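Local atomic coordinates of thioredoxin-like fold domain-containing protein (Paracoccus denitrificans, PDB entry 3DML), a protein that acts as a periplasmic thiol-disulfide oxidoreductase of the thioredoxin fold and probably serves bacterial sulfur oxidation by exchanging thiols and disulfides. Residues A[27-33]-A[76-80]; A[69-75]-A[87-93]. All coordinates share one frame; numbering follows the deposited sequence. Where two conformers were deposited one is given.

Interaction 1 of 2, residues A[27-33]-A[76-80]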
ATOM      1  N   GLN A  27       5.318  -3.545  10.322  1.00 15.47           N
ATOM      2  CA  GLN A  27       6.085  -3.536  11.567  1.00 15.96           C
ATOM      3  C   GLN A  27       6.354  -4.979  11.964  1.00 17.39           C
ATOM      4  O   GLN A  27       5.674  -5.883  11.466  1.00 15.80           O
ATOM      5  CB  GLN A  27       5.342  -2.816  12.694  1.00 16.87           C
ATOM      6  CG  GLN A  27       4.065  -3.510  13.229  1.00 16.91           C
ATOM      7  CD  GLN A  27       3.420  -2.673  14.305  1.00 19.51           C
ATOM      8  OE1 GLN A  27       4.043  -2.394  15.338  1.00 19.14           O
ATOM      9  NE2 GLN A  27       2.173  -2.244  14.071  1.00 19.18           N
ATOM     10  N   PRO A  28       7.369  -5.204  12.822  1.00 18.91           N
ATOM     11  CA  PRO A  28       7.670  -6.548  13.303  1.00 20.20           C
ATOM     12  C   PRO A  28       6.495  -7.213  13.988  1.00 20.16           C
ATOM     13  O   PRO A  28       5.734  -6.567  14.734  1.00 20.32           O
ATOM     14  CB  PRO A  28       8.811  -6.311  14.308  1.00 21.16           C
ATOM     15  CG  PRO A  28       9.489  -5.115  13.794  1.00 20.77           C
ATOM     16  CD  PRO A  28       8.343  -4.228  13.346  1.00 19.37           C
ATOM     17  N   GLY A  29       6.343  -8.505  13.710  1.00 21.10           N
ATOM     18  CA  GLY A  29       5.305  -9.308  14.331  1.00 20.89           C
ATOM     19  C   GLY A  29       3.900  -9.056  13.817  1.00 20.84           C
ATOM     20  O   GLY A  29       2.936  -9.512  14.424  1.00 21.87           O
ATOM     21  N   CYS A  30       3.769  -8.323  12.712  1.00 19.32           N
ATOM     22  CA  CYS A  30       2.447  -8.059  12.154  1.00 17.70           C
ATOM     23  C   CYS A  30       1.944  -9.245  11.322  1.00 16.34           C
ATOM     24  O   CYS A  30       2.383  -9.473  10.187  1.00 14.74           O
ATOM     25  CB  CYS A  30       2.449  -6.774  11.321  1.00 17.94           C
ATOM     26  SG  CYS A  30       0.785  -6.288  10.785  1.00 19.77           S
ATOM     27  N   LEU A  31       1.019  -9.999  11.898  1.00 14.87           N
ATOM     28  CA  LEU A  31       0.489 -11.178  11.231  1.00 14.54           C
ATOM     29  C   LEU A  31      -0.201 -10.857   9.902  1.00 13.09           C
ATOM     30  O   LEU A  31      -0.031 -11.582   8.922  1.00 12.18           O
ATOM     31  CB  LEU A  31      -0.453 -11.914  12.170  1.00 15.47           C
ATOM     32  CG  LEU A  31      -1.003 -13.251  11.714  1.00 20.97           C
ATOM     33  CD1 LEU A  31      -0.954 -14.193  12.923  1.00 26.35           C
ATOM     34  CD2 LEU A  31      -2.422 -13.109  11.227  1.00 24.81           C
ATOM     35  N   TYR A  32      -0.984  -9.782   9.865  1.00 12.95           N
ATOM     36  CA  TYR A  32      -1.685  -9.394   8.640  1.00 13.04           C
ATOM     37  C   TYR A  32      -0.763  -8.898   7.519  1.00 12.71           C
ATOM     38  O   TYR A  32      -1.056  -9.159   6.365  1.00 12.53           O
ATOM     39  CB  TYR A  32      -2.833  -8.417   8.938  1.00 13.98           C
ATOM     40  CG  TYR A  32      -4.052  -9.158   9.463  1.00 14.88           C
ATOM     41  CD1 TYR A  32      -4.232  -9.366  10.828  1.00 17.74           C
ATOM     42  CD2 TYR A  32      -4.979  -9.701   8.581  1.00 15.25           C
ATOM     43  CE1 TYR A  32      -5.338 -10.070  11.304  1.00 16.76           C
ATOM     44  CE2 TYR A  32      -6.089 -10.404   9.047  1.00 16.79           C
ATOM     45  CZ  TYR A  32      -6.259 -10.572  10.418  1.00 17.83           C
ATOM     46  OH  TYR A  32      -7.358 -11.282  10.863  1.00 21.42           O
ATOM     47  N   CYS A  33       0.332  -8.215   7.858  1.00 12.10           N
ATOM     48  CA  CYS A  33       1.430  -7.974   6.883  1.00 13.34           C
ATOM     49  C   CYS A  33       1.958  -9.276   6.305  1.00 12.92           C
ATOM     50  O   CYS A  33       2.122  -9.403   5.096  1.00 12.88           O
ATOM     51  CB  CYS A  33       2.595  -7.214   7.514  1.00 13.38           C
ATOM     52  SG  CYS A  33       2.136  -5.519   7.913  1.00 20.14           S
ATOM     53  N   PHE A  76      -1.620   2.193  11.680  1.00 14.22           N
ATOM     54  CA  PHE A  76      -2.120   0.827  11.631  1.00 14.10           C
ATOM     55  C   PHE A  76      -1.264   0.102  10.627  1.00 13.49           C
ATOM     56  O   PHE A  76      -0.866   0.694   9.640  1.00 13.83           O
ATOM     57  CB  PHE A  76      -3.591   0.779  11.170  1.00 14.28           C
ATOM     58  CG  PHE A  76      -4.199  -0.597  11.255  1.00 13.27           C
ATOM     59  CD1 PHE A  76      -4.840  -1.013  12.425  1.00 15.68           C
ATOM     60  CD2 PHE A  76      -4.128  -1.473  10.168  1.00 14.65           C
ATOM     61  CE1 PHE A  76      -5.403  -2.316  12.499  1.00 16.47           C
ATOM     62  CE2 PHE A  76      -4.686  -2.766  10.235  1.00 15.22           C
ATOM     63  CZ  PHE A  76      -5.303  -3.183  11.402  1.00 13.87           C
ATOM     64  N   THR A  77      -0.904  -1.145  10.911  1.00 13.04           N
ATOM     65  CA  THR A  77      -0.253  -1.980   9.897  1.00 13.54           C
ATOM     66  C   THR A  77      -1.058  -3.274   9.659  1.00 13.95           C
ATOM     67  O   THR A  77      -1.560  -3.864  10.615  1.00 14.60           O
ATOM     68  CB  THR A  77       1.182  -2.373  10.302  1.00 13.20           C
ATOM     69  OG1 THR A  77       1.147  -3.115  11.521  1.00 13.82           O
ATOM     70  CG2 THR A  77       2.067  -1.134  10.491  1.00 12.97           C
ATOM     71  N   PRO A  78      -1.179  -3.718   8.389  1.00 13.95           N
ATOM     72  CA  PRO A  78      -0.633  -3.072   7.191  1.00 13.40           C
ATOM     73  C   PRO A  78      -1.476  -1.875   6.767  1.00 13.63           C
ATOM     74  O   PRO A  78      -2.708  -1.896   6.879  1.00 13.70           O
ATOM     75  CB  PRO A  78      -0.715  -4.175   6.120  1.00 13.99           C
ATOM     76  CG  PRO A  78      -1.878  -5.028   6.566  1.00 13.80           C
ATOM     77  CD  PRO A  78      -1.965  -4.932   8.062  1.00 13.86           C
ATOM     78  N   THR A  79      -0.815  -0.829   6.291  1.00 12.71           N
ATOM     79  CA  THR A  79      -1.526   0.267   5.619  1.00 11.29           C
ATOM     80  C   THR A  79      -0.926   0.387   4.230  1.00 10.98           C
ATOM     81  O   THR A  79       0.298   0.342   4.078  1.00 10.91           O
ATOM     82  CB  THR A  79      -1.360   1.607   6.380  1.00 11.67           C
ATOM     83  OG1 THR A  79      -2.083   1.539   7.615  1.00 12.20           O
ATOM     84  CG2 THR A  79      -1.902   2.800   5.561  1.00 10.84           C
ATOM     85  N   PHE A  80      -1.768   0.573   3.229  1.00 10.31           N
ATOM     86  CA  PHE A  80      -1.293   0.716   1.861  1.00 10.77           C
ATOM     87  C   PHE A  80      -1.631   2.115   1.395  1.00 11.00           C
ATOM     88  O   PHE A  80      -2.804   2.455   1.330  1.00 11.88           O
ATOM     89  CB  PHE A  80      -1.974  -0.301   0.946  1.00 10.75           C
ATOM     90  CG  PHE A  80      -1.800  -1.733   1.403  1.00 11.37           C
ATOM     91  CD1 PHE A  80      -0.700  -2.478   0.955  1.00 11.84           C
ATOM     92  CD2 PHE A  80      -2.719  -2.315   2.277  1.00 13.23           C
ATOM     93  CE1 PHE A  80      -0.523  -3.805   1.360  1.00 10.44           C
ATOM     94  CE2 PHE A  80      -2.559  -3.652   2.713  1.00 10.96           C
ATOM     95  CZ  PHE A  80      -1.448  -4.392   2.248  1.00 12.25           C
TER
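Cys33 and Pro78 form the tight side of this contact: Cys33 SG lies 3.6 Å from Pro78 CB, and both residues are buried. The peptide bond before Pro78 is cis, so Thr77 and Pro78 make the cis-proline loop that faces the CxxC motif, as in thioredoxin-fold oxidoreductases. The dithiol is reduced, with Cys30 SG 3.3 Å from Cys33 SG and no disulfide between them. Cys30 is the N-cap of the helix; its sulfur swings anti to the backbone N (chi1 -173°), and Cys30 SG accepts from Cys33 N at 3.5 Å while lying 3.3 Å from Thr77 OG1. A threonine suits this place because its hydroxyl sits between the first cysteine and Gln27. The glutamine chain crosses that of Thr77 at about a right angle, and Gln27 NE2 gives Thr77 OG1 a nearly straight hydrogen bond of 2.9 Å (169°) lying in the amide plane. The other end of the amide, OE1, is bonded to Arg61, so the two partners fix the flip of the amide. Shortened to alanine, this residue would lose its amide, which is likely to leave Thr77 OG1 without this donor and Arg61 without this acceptor. Toward solvent the fit is looser: the Tyr32 side chain touches through CB, 3.7 Å from Pro78 CD, and its ring leads away to lie against Arg35 in a cation-pi contact. The site joins the start of helix 31-39 to the entry of strand 79-84, with Pro78 also resting on Met24 of strand 20-26 and bonded through its backbone to Gly94, just past strand 87-93.

Interaction 2 of 2, residues A[69-75]-A[87-93]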
ATOM      1  N   GLU A  69       4.913  13.012   0.882  1.00 17.86           N
ATOM      2  CA  GLU A  69       3.914  13.777   1.635  1.00 17.13           C
ATOM      3  C   GLU A  69       2.660  12.927   1.904  1.00 15.48           C
ATOM      4  O   GLU A  69       1.906  12.620   0.973  1.00 14.36           O
ATOM      5  CB  GLU A  69       3.512  15.043   0.869  1.00 17.52           C
ATOM      6  CG  GLU A  69       4.692  15.820   0.278  1.00 21.90           C
ATOM      7  CD  GLU A  69       5.468  16.571   1.339  1.00 29.23           C
ATOM      8  OE1 GLU A  69       4.846  17.042   2.312  1.00 31.72           O
ATOM      9  OE2 GLU A  69       6.704  16.701   1.200  1.00 34.42           O
ATOM     10  N   LEU A  70       2.464  12.547   3.161  1.00 13.40           N
ATOM     11  CA  LEU A  70       1.250  11.843   3.570  1.00 13.52           C
ATOM     12  C   LEU A  70       0.162  12.774   4.105  1.00 13.02           C
ATOM     13  O   LEU A  70       0.464  13.800   4.742  1.00 12.23           O
ATOM     14  CB  LEU A  70       1.554  10.804   4.653  1.00 13.79           C
ATOM     15  CG  LEU A  70       2.569   9.690   4.364  1.00 16.02           C
ATOM     16  CD1 LEU A  70       2.643   8.720   5.526  1.00 16.25           C
ATOM     17  CD2 LEU A  70       2.224   8.933   3.087  1.00 18.55           C
ATOM     18  N   ALA A  71      -1.096  12.358   3.932  1.00 12.81           N
ATOM     19  CA  ALA A  71      -2.250  13.151   4.405  1.00 12.71           C
ATOM     20  C   ALA A  71      -2.380  13.112   5.945  1.00 13.63           C
ATOM     21  O   ALA A  71      -2.917  14.035   6.572  1.00 14.73           O
ATOM     22  CB  ALA A  71      -3.510  12.625   3.767  1.00 12.67           C
ATOM     23  N   ARG A  72      -1.938  12.008   6.550  1.00 12.36           N
ATOM     24  CA  ARG A  72      -2.009  11.821   7.983  1.00 12.08           C
ATOM     25  C   ARG A  72      -1.017  10.722   8.343  1.00 11.95           C
ATOM     26  O   ARG A  72      -0.558  10.009   7.448  1.00 11.17           O
ATOM     27  CB  ARG A  72      -3.440  11.464   8.418  1.00 11.12           C
ATOM     28  CG  ARG A  72      -4.073  10.299   7.675  1.00 14.69           C
ATOM     29  CD  ARG A  72      -5.491  10.075   8.243  1.00 15.70           C
ATOM     30  NE  ARG A  72      -6.217   9.013   7.556  1.00 20.71           N
ATOM     31  CZ  ARG A  72      -6.345   7.766   8.007  1.00 22.24           C
ATOM     32  NH1 ARG A  72      -5.754   7.379   9.140  1.00 23.66           N
ATOM     33  NH2 ARG A  72      -7.049   6.890   7.302  1.00 25.58           N
ATOM     34  N   PRO A  73      -0.650  10.612   9.638  1.00 12.23           N
ATOM     35  CA  PRO A  73       0.316   9.579  10.018  1.00 11.97           C
ATOM     36  C   PRO A  73      -0.175   8.159   9.727  1.00 11.47           C
ATOM     37  O   PRO A  73      -1.382   7.921   9.582  1.00 10.70           O
ATOM     38  CB  PRO A  73       0.492   9.768  11.527  1.00 12.52           C
ATOM     39  CG  PRO A  73      -0.412  10.850  11.960  1.00 14.82           C
ATOM     40  CD  PRO A  73      -0.990  11.518  10.757  1.00 12.53           C
ATOM     41  N   VAL A  74       0.761   7.232   9.599  1.00 11.35           N
ATOM     42  CA  VAL A  74       0.386   5.810   9.523  1.00 12.31           C
ATOM     43  C   VAL A  74       0.274   5.286  10.957  1.00 13.56           C
ATOM     44  O   VAL A  74       1.249   5.346  11.709  1.00 14.18           O
ATOM     45  CB  VAL A  74       1.434   4.976   8.775  1.00 11.19           C
ATOM     46  CG1 VAL A  74       1.055   3.492   8.793  1.00 11.07           C
ATOM     47  CG2 VAL A  74       1.533   5.476   7.343  1.00 13.73           C
ATOM     48  N   THR A  75      -0.897   4.767  11.324  1.00 14.70           N
ATOM     49  CA  THR A  75      -1.126   4.360  12.700  1.00 16.08           C
ATOM     50  C   THR A  75      -1.525   2.879  12.820  1.00 16.31           C
ATOM     51  O   THR A  75      -1.714   2.366  13.948  1.00 17.10           O
ATOM     52  CB  THR A  75      -2.204   5.248  13.333  1.00 17.18           C
ATOM     53  OG1 THR A  75      -3.361   5.246  12.489  1.00 20.42           O
ATOM     54  CG2 THR A  75      -1.689   6.707  13.452  1.00 19.83           C
ATOM     55  N   VAL A  87       2.894  12.558  -3.383  1.00 17.83           N
ATOM     56  CA  VAL A  87       1.789  12.945  -2.501  0.50 16.68           C
ATOM     57  C   VAL A  87       0.711  11.870  -2.414  1.00 15.73           C
ATOM     58  O   VAL A  87       0.295  11.288  -3.421  1.00 14.96           O
ATOM     59  CB  VAL A  87       1.174  14.335  -2.868  0.50 17.21           C
ATOM     60  CG1 VAL A  87       0.364  14.288  -4.160  0.50 17.31           C
ATOM     61  CG2 VAL A  87       0.309  14.844  -1.739  0.50 17.04           C
ATOM     62  N   GLU A  88       0.270  11.611  -1.190  1.00 14.09           N
ATOM     63  CA  GLU A  88      -0.756  10.627  -0.954  1.00 13.63           C
ATOM     64  C   GLU A  88      -2.014  10.979  -1.741  1.00 14.23           C
ATOM     65  O   GLU A  88      -2.512  12.116  -1.657  1.00 14.30           O
ATOM     66  CB  GLU A  88      -1.101  10.556   0.523  1.00 13.35           C
ATOM     67  CG  GLU A  88      -2.325   9.661   0.804  1.00 12.76           C
ATOM     68  CD  GLU A  88      -2.458   9.272   2.266  1.00 14.95           C
ATOM     69  OE1 GLU A  88      -1.618   9.700   3.087  1.00 14.33           O
ATOM     70  OE2 GLU A  88      -3.397   8.517   2.589  1.00 13.71           O
ATOM     71  N   SER A  89      -2.527   9.993  -2.473  1.00 13.19           N
ATOM     72  CA  SER A  89      -3.810  10.135  -3.161  1.00 14.24           C
ATOM     73  C   SER A  89      -4.924   9.495  -2.329  1.00 13.75           C
ATOM     74  O   SER A  89      -6.028  10.031  -2.230  1.00 13.78           O
ATOM     75  CB  SER A  89      -3.742   9.502  -4.568  1.00 14.49           C
ATOM     76  OG  SER A  89      -5.014   9.526  -5.205  1.00 17.00           O
ATOM     77  N   GLY A  90      -4.647   8.338  -1.731  1.00 12.80           N
ATOM     78  CA  GLY A  90      -5.652   7.667  -0.909  1.00 11.69           C
ATOM     79  C   GLY A  90      -4.966   6.513  -0.222  1.00 10.92           C
ATOM     80  O   GLY A  90      -3.791   6.262  -0.477  1.00 10.72           O
ATOM     81  N   ARG A  91      -5.687   5.811   0.647  1.00 10.13           N
ATOM     82  CA  ARG A  91      -5.085   4.687   1.363  1.00 10.79           C
ATOM     83  C   ARG A  91      -6.105   3.624   1.721  1.00 10.99           C
ATOM     84  O   ARG A  91      -7.308   3.887   1.787  1.00 10.90           O
ATOM     85  CB  ARG A  91      -4.354   5.174   2.637  1.00 10.43           C
ATOM     86  CG  ARG A  91      -5.278   5.660   3.753  1.00 11.57           C
ATOM     87  CD  ARG A  91      -4.464   5.889   5.047  1.00 12.58           C
ATOM     88  NE  ARG A  91      -3.478   6.966   4.901  1.00 10.97           N
ATOM     89  CZ  ARG A  91      -2.643   7.357   5.872  1.00 10.64           C
ATOM     90  NH1 ARG A  91      -2.654   6.732   7.048  1.00  8.76           N
ATOM     91  NH2 ARG A  91      -1.779   8.344   5.646  1.00 14.03           N
ATOM     92  N   LEU A  92      -5.600   2.415   1.916  1.00 10.65           N
ATOM     93  CA  LEU A  92      -6.368   1.307   2.454  1.00 12.76           C
ATOM     94  C   LEU A  92      -5.694   0.901   3.756  1.00 12.86           C
ATOM     95  O   LEU A  92      -4.480   0.677   3.784  1.00 12.07           O
ATOM     96  CB  LEU A  92      -6.243   0.096   1.545  1.00 13.29           C
ATOM     97  CG  LEU A  92      -6.619   0.099   0.092  1.00 18.49           C
ATOM     98  CD1 LEU A  92      -6.406  -1.341  -0.394  1.00 22.24           C
ATOM     99  CD2 LEU A  92      -8.075   0.515   0.043  1.00 23.31           C
ATOM    100  N   GLU A  93      -6.462   0.775   4.833  1.00 12.96           N
ATOM    101  CA  GLU A  93      -5.874   0.315   6.084  1.00 14.00           C
ATOM    102  C   GLU A  93      -6.387  -1.091   6.374  1.00 14.36           C
ATOM    103  O   GLU A  93      -7.596  -1.317   6.410  1.00 14.75           O
ATOM    104  CB  GLU A  93      -6.186   1.289   7.236  1.00 14.54           C
ATOM    105  CG  GLU A  93      -5.644   2.726   6.960  1.00 16.52           C
ATOM    106  CD  GLU A  93      -5.975   3.726   8.072  1.00 23.41           C
ATOM    107  OE1 GLU A  93      -7.145   3.757   8.501  1.00 25.04           O
ATOM    108  OE2 GLU A  93      -5.079   4.526   8.482  1.00 27.91           O
TER
HETATM  109  O   HOH W   1      -2.651   3.947   8.987  1.00 17.28           O
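A salt-bridge network of Arg72, Glu88, Arg91 and Glu93 ties the loop 69-75 to strand 87-93, an outermost strand of the thioredoxin-fold sheet. A classic beta bulge at Ser89 and Gly90, both facing Leu82, shifts the usual alternation so that Glu88, Arg91 and Glu93 all point to the loop, while Leu92 turns to helix 98-112. At one end the backbones meet in a single bridge of Glu69 with Val87, where Glu88 N donates to Glu69 O (2.9 Å). Arg91 is the hub, and its length and five N-H groups suit it to that role. Bent at chi3 (65°), it presents its side to Glu88: Arg91 NE reaches Glu88 OE2 at 2.8 Å and Arg91 NH2 reaches Glu88 OE1 at 2.9 Å, both carboxylate oxygens being met on their syn side. With the guanidinium held flat this way, Arg91 NH2 also bonds Arg72 O (2.7 Å) and Arg91 NH1 bonds Pro73 O (3.1 Å), each from above the carbonyl plane. Glu88 OE1 accepts again from Ala71 N, which comes from above the carboxylate plane. The guanidinium of Arg72 stacks on that of Arg91, centres 4.3 Å apart and planes 26° from parallel; the charge of the pair is probably offset by Glu88 and Glu93. Glu93 turns its carboxylate nearly perpendicular (88°) to the Arg72 guanidinium, and both hydrogen bonds of this salt bridge are weak. Glu93 OE2 also forms a salt bridge with Arg91 NH1 (3.6 Å), and it takes a bond of 2.5 Å from a water that in turn accepts from Thr75 N.

The two interactions interlock along the chain: their segments come in the order 27-33, 69-75, 76-80, 87-93, and the loop 69-75 of interaction 2 runs straight into the cis-proline segment of interaction 1. They lie about 15 Å apart, centre to centre. Strands 79-84 and 87-93, antiparallel neighbours in the same sheet, connect them directly; Phe80 N probably bonds Leu92 O at 2.8 Å, and Thr79 OG1 packs on Glu93 CG. Interaction 1 lies at the redox end of the fold, where the CxxC motif starts helix 31-39, whereas interaction 2 is a surface contact that fastens the approach to the cis-proline loop against the edge of the sheet.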